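Hypothetical protein (Mus musculus, PDB 1VKB) probably acts as a gamma-glutamylamine cyclotransferase, splitting gamma-glutamyl amines into 5-oxoproline and the free amine. Local coordinates at residues F17-L22 against P63-L68; Y100-L105 against F125-A130. All coordinates share one frame; numbering follows the deposited sequence.

Contact 1: F17-L22 against P63-L68; sequences FVYGTL and PWLLYL. With FMT (formic acid), chain C.
The Tyr-Gly-Thr-Leu loop that follows strand 14-18 packs through Tyr19, Gly20 and Thr21 on Pro63 and Leu65 of strand 62-66. Tyr19 carries most of the contact. Its CG lies between the backbone N and the carbonyl carbon (chi1 57°), which swings the ring out of the turn and across to Leu65. There Leu65 CB sits over one face, 3.4 Å from Tyr19 CZ, in a CH-pi contact, and Leu65 N donates to Tyr19 OH at 3.1 Å and 150°. The same hydroxyl gives its own proton to the carbonyl of Tyr127, so two bonds on this buried oxygen fix the reach of the ring. Tyr19-Leu22 is the YGTL signature of gamma-glutamyl cyclotransferase-like folds, and its turned backbone holds a formate ion or formic acid, probably from the crystallisation liquor. O1 takes the N-H of Tyr19 at 2.9 Å and also lies 3.3 Å above the plane of the Tyr19 ring, on the face opposite Leu65. O2 receives Leu22 N at 3.3 Å and, weakly, Gly20 N. Pro63 closes the other end: its CG is 3.6 Å from Gly20 CA, and a beta carbon on Gly20 would clash with it. Thr21 CG2 meets Pro63 CD at 3.6 Å, roughly at a right angle, while Thr21 OG1 turns to Asn28.

Contact 2: Y100-L105 against F125-A130; sequences YQRTAL and FVYTTA
Arg102 lies beside Tyr127, its non-hydrogen-bonded partner in the antiparallel pairing of strands 101-109 and 121-129, and then reaches over to Phe125. Arg102 CB is 3.9 Å from Tyr127 CE1. Next out, Arg102 CG touches Phe125 CB at 3.7 Å, and Arg102 CD lies 3.6 Å from Phe125 CG. A bend at chi3 (46°) folds the tip back over the Phe125 ring, so that NH1 stands above its centre, 3.5 Å from Phe125 CZ. The planes of guanidinium and ring are 67° apart, a cation-pi contact made by one nitrogen rather than a flat stack. With an alanine in place of Phe125, the Arg102 tip would probably lose its aromatic support and be freer to turn about its salt bridge to Asp91. On the face that carries Gln101 and Val126, Thr103 OG1 and Thr128 OG1 share a hydrogen bond of 2.9 Å, and a water links Thr128 OG1 to Gln101 OE1. That amide oxygen also takes Ala130 N at 2.9 Å, in the carbonyl plane on a lone pair, while NE2 goes to Pro97 O. Asp91, bound to both Arg102 NH2 and Tyr127 OH, would be expected to balance the arginine's charge beside the ring.

How the contacts relate
Contacts 1 and 2 lie side by side, their centres about 8 Å apart, because strands 62-66 and 121-129 are parallel neighbours in one sheet. Two tyrosines cross the boundary in opposite directions: Tyr19 OH of contact 1 bonds Tyr127 O at 2.7 Å, and Tyr100 OH of contact 2 bonds Pro63 O, also at 2.7 Å. Tyr100 also stacks on Trp64 of contact 1, with Trp64 CE3 3.4 Å from Tyr100 CZ. The formic acid held by the Tyr19-Leu22 loop, with formic acid also bound about 4 Å from the side chains of Thr21 and of Tyr100, is consistent with a pocket here, which in this family would probably be the substrate site.

Contact 1: F17-L22 against P63-L68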
# COMPACT_ATOMS: atom_id res chain seq x y z
N PHE A 17 3.76 5.48 1.18
CA PHE A 17 3.83 4.82 -0.11
C PHE A 17 2.71 3.78 -0.13
O PHE A 17 2.66 2.92 0.73
CB PHE A 17 5.18 4.17 -0.25
CG PHE A 17 5.34 3.29 -1.46
CD1 PHE A 17 5.68 3.83 -2.69
CD2 PHE A 17 5.26 1.92 -1.34
CE1 PHE A 17 5.89 2.98 -3.79
CE2 PHE A 17 5.47 1.10 -2.43
CZ PHE A 17 5.80 1.63 -3.62
N VAL A 18 1.82 3.94 -1.08
CA VAL A 18 0.66 3.07 -1.28
C VAL A 18 0.83 2.27 -2.57
O VAL A 18 1.26 2.77 -3.62
CB VAL A 18 -0.67 3.83 -1.22
CG1 VAL A 18 -0.83 4.45 0.17
CG2 VAL A 18 -0.84 4.84 -2.30
N TYR A 19 0.53 0.99 -2.45
CA TYR A 19 0.75 0.02 -3.53
C TYR A 19 -0.54 -0.67 -3.94
O TYR A 19 -0.55 -1.35 -4.95
CB TYR A 19 1.77 -1.05 -3.09
CG TYR A 19 1.34 -1.77 -1.84
CD1 TYR A 19 0.47 -2.86 -1.91
CD2 TYR A 19 1.81 -1.36 -0.60
CE1 TYR A 19 0.05 -3.48 -0.76
CE2 TYR A 19 1.38 -1.95 0.54
CZ TYR A 19 0.49 -3.03 0.45
OH TYR A 19 0.07 -3.68 1.59
N GLY A 20 -1.60 -0.55 -3.13
CA GLY A 20 -2.78 -1.33 -3.33
C GLY A 20 -3.99 -0.53 -3.71
O GLY A 20 -4.01 0.27 -4.68
N THR A 21 -5.08 -0.82 -3.00
CA THR A 21 -6.40 -0.23 -3.35
C THR A 21 -6.44 1.27 -3.12
O THR A 21 -7.38 1.94 -3.55
CB THR A 21 -7.56 -0.88 -2.57
OG1 THR A 21 -7.47 -0.56 -1.18
CG2 THR A 21 -7.51 -2.36 -2.66
N LEU A 22 -5.46 1.78 -2.39
CA LEU A 22 -5.33 3.23 -2.13
C LEU A 22 -4.73 4.07 -3.25
O LEU A 22 -4.87 5.30 -3.22
CB LEU A 22 -4.58 3.50 -0.82
CG LEU A 22 -5.27 2.99 0.44
CD1 LEU A 22 -4.31 3.10 1.63
CD2 LEU A 22 -6.53 3.73 0.75
N PRO A 63 -4.98 -6.66 -1.71
CA PRO A 63 -3.55 -6.72 -1.87
C PRO A 63 -2.80 -6.58 -0.54
O PRO A 63 -3.09 -5.68 0.27
CB PRO A 63 -3.24 -5.53 -2.76
CG PRO A 63 -4.26 -4.48 -2.35
CD PRO A 63 -5.50 -5.33 -2.07
N TRP A 64 -1.81 -7.43 -0.36
CA TRP A 64 -1.01 -7.45 0.86
C TRP A 64 0.45 -7.50 0.53
O TRP A 64 0.90 -8.43 -0.15
CB TRP A 64 -1.33 -8.69 1.71
CG TRP A 64 -2.80 -9.02 1.90
CD1 TRP A 64 -3.59 -9.72 1.07
CD2 TRP A 64 -3.60 -8.74 3.08
NE1 TRP A 64 -4.85 -9.88 1.63
CE2 TRP A 64 -4.87 -9.28 2.86
CE3 TRP A 64 -3.36 -8.07 4.28
CZ2 TRP A 64 -5.91 -9.17 3.80
CZ3 TRP A 64 -4.39 -7.96 5.20
CH2 TRP A 64 -5.64 -8.51 4.95
N LEU A 65 1.20 -6.54 1.05
CA LEU A 65 2.65 -6.55 0.96
C LEU A 65 3.19 -7.28 2.19
O LEU A 65 3.12 -6.77 3.34
CB LEU A 65 3.20 -5.12 0.86
CG LEU A 65 4.65 -5.00 0.40
CD1 LEU A 65 4.77 -5.50 -1.05
CD2 LEU A 65 5.09 -3.56 0.48
N LEU A 66 3.65 -8.52 1.96
CA LEU A 66 4.05 -9.40 3.05
C LEU A 66 5.41 -8.96 3.55
O LEU A 66 6.31 -8.71 2.75
CB LEU A 66 4.05 -10.85 2.64
CG LEU A 66 2.86 -11.38 1.90
CD1 LEU A 66 3.02 -12.88 1.64
CD2 LEU A 66 1.60 -11.05 2.67
N TYR A 67 5.59 -8.92 4.86
CA TYR A 67 6.84 -8.44 5.43
C TYR A 67 7.87 -9.58 5.44
O TYR A 67 8.14 -10.20 6.48
CB TYR A 67 6.66 -7.80 6.80
CG TYR A 67 7.92 -7.06 7.15
CD1 TYR A 67 8.23 -5.85 6.53
CD2 TYR A 67 8.89 -7.65 7.95
CE1 TYR A 67 9.43 -5.21 6.77
CE2 TYR A 67 10.11 -7.01 8.20
CZ TYR A 67 10.37 -5.80 7.60
OH TYR A 67 11.58 -5.15 7.85
N LEU A 68 8.41 -9.84 4.26
CA LEU A 68 9.44 -10.82 4.01
C LEU A 68 10.49 -10.19 3.11
O LEU A 68 10.56 -10.49 1.88
CB LEU A 68 8.82 -12.04 3.33
CG LEU A 68 7.90 -12.85 4.25
CD1 LEU A 68 6.98 -13.71 3.45
CD2 LEU A 68 8.74 -13.71 5.20
C FMT C . -2.12 0.23 0.13
O1 FMT C . -0.91 0.55 0.02
O2 FMT C . -3.06 0.39 -0.69

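Contact 2: Y100-L105 against F125-A130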
# COMPACT_ATOMS: atom_id res chain seq x y z
N TYR A 100 -2.76 -5.05 9.18
CA TYR A 100 -1.51 -4.54 8.68
C TYR A 100 -0.76 -3.91 9.83
O TYR A 100 -1.32 -3.66 10.89
CB TYR A 100 -1.77 -3.47 7.63
CG TYR A 100 -2.35 -3.92 6.30
CD1 TYR A 100 -3.70 -3.96 6.11
CD2 TYR A 100 -1.54 -4.24 5.24
CE1 TYR A 100 -4.25 -4.31 4.90
CE2 TYR A 100 -2.09 -4.62 4.03
CZ TYR A 100 -3.45 -4.65 3.87
OH TYR A 100 -4.09 -4.97 2.68
N GLN A 101 0.54 -3.73 9.63
CA GLN A 101 1.37 -2.99 10.55
C GLN A 101 2.06 -1.92 9.69
O GLN A 101 2.57 -2.20 8.60
CB GLN A 101 2.37 -3.91 11.22
CG GLN A 101 1.79 -5.06 11.99
CD GLN A 101 1.37 -6.22 11.12
OE1 GLN A 101 2.10 -6.65 10.22
NE2 GLN A 101 0.16 -6.73 11.37
N ARG A 102 2.06 -0.68 10.18
CA ARG A 102 2.69 0.37 9.44
C ARG A 102 4.20 0.30 9.65
O ARG A 102 4.68 0.32 10.81
CB ARG A 102 2.17 1.71 9.92
CG ARG A 102 2.82 2.91 9.20
CD ARG A 102 1.98 4.18 9.14
NE ARG A 102 1.31 4.59 10.39
CZ ARG A 102 1.90 5.28 11.40
NH1 ARG A 102 3.20 5.52 11.42
NH2 ARG A 102 1.20 5.64 12.44
N THR A 103 4.94 0.27 8.55
CA THR A 103 6.38 0.05 8.56
C THR A 103 7.09 1.08 7.69
O THR A 103 6.61 1.41 6.63
CB THR A 103 6.63 -1.39 8.01
OG1 THR A 103 5.98 -2.35 8.87
CG2 THR A 103 8.05 -1.72 8.13
N ALA A 104 8.23 1.62 8.13
CA ALA A 104 8.91 2.68 7.36
C ALA A 104 9.86 1.96 6.40
O ALA A 104 10.61 1.11 6.85
CB ALA A 104 9.69 3.54 8.28
N LEU A 105 9.79 2.23 5.09
CA LEU A 105 10.65 1.58 4.12
C LEU A 105 11.27 2.62 3.17
O LEU A 105 10.70 3.68 2.94
CB LEU A 105 9.84 0.59 3.26
CG LEU A 105 9.11 -0.60 3.87
CD1 LEU A 105 8.37 -1.36 2.73
CD2 LEU A 105 10.12 -1.51 4.60
N PHE A 125 6.26 5.57 5.11
CA PHE A 125 5.47 4.58 5.77
C PHE A 125 4.73 3.72 4.69
O PHE A 125 4.16 4.23 3.71
CB PHE A 125 4.43 5.18 6.70
CG PHE A 125 5.00 5.80 7.94
CD1 PHE A 125 5.86 5.11 8.78
CD2 PHE A 125 4.69 7.13 8.27
CE1 PHE A 125 6.41 5.73 9.91
CE2 PHE A 125 5.24 7.71 9.41
CZ PHE A 125 6.09 7.02 10.21
N VAL A 126 4.66 2.43 4.96
CA VAL A 126 3.98 1.48 4.07
C VAL A 126 3.20 0.52 4.96
O VAL A 126 3.69 0.17 6.05
CB VAL A 126 5.01 0.65 3.25
CG1 VAL A 126 4.29 -0.28 2.27
CG2 VAL A 126 5.94 1.57 2.47
N TYR A 127 1.99 0.15 4.54
CA TYR A 127 1.18 -0.85 5.27
C TYR A 127 1.63 -2.26 4.82
O TYR A 127 1.34 -2.67 3.71
CB TYR A 127 -0.32 -0.59 5.05
CG TYR A 127 -0.70 0.71 5.73
CD1 TYR A 127 -0.81 0.77 7.12
CD2 TYR A 127 -0.88 1.89 5.00
CE1 TYR A 127 -1.10 1.96 7.77
CE2 TYR A 127 -1.12 3.13 5.66
CZ TYR A 127 -1.26 3.13 7.02
OH TYR A 127 -1.53 4.30 7.68
N THR A 128 2.46 -2.92 5.65
CA THR A 128 2.93 -4.29 5.39
C THR A 128 2.17 -5.24 6.29
O THR A 128 1.43 -4.81 7.14
CB THR A 128 4.43 -4.41 5.63
OG1 THR A 128 4.72 -4.10 7.00
CG2 THR A 128 5.16 -3.38 4.84
N THR A 129 2.33 -6.54 6.10
CA THR A 129 1.75 -7.47 7.05
C THR A 129 2.63 -8.67 7.36
O THR A 129 3.23 -9.25 6.46
CB THR A 129 0.36 -7.89 6.67
OG1 THR A 129 -0.13 -8.74 7.71
CG2 THR A 129 0.33 -8.73 5.42
N ALA A 130 2.71 -8.95 8.65
CA ALA A 130 3.32 -10.16 9.22
C ALA A 130 2.21 -11.11 9.70
O ALA A 130 2.50 -12.19 10.25
CB ALA A 130 4.18 -9.80 10.38
O HOH W 1 4.57 -5.98 8.92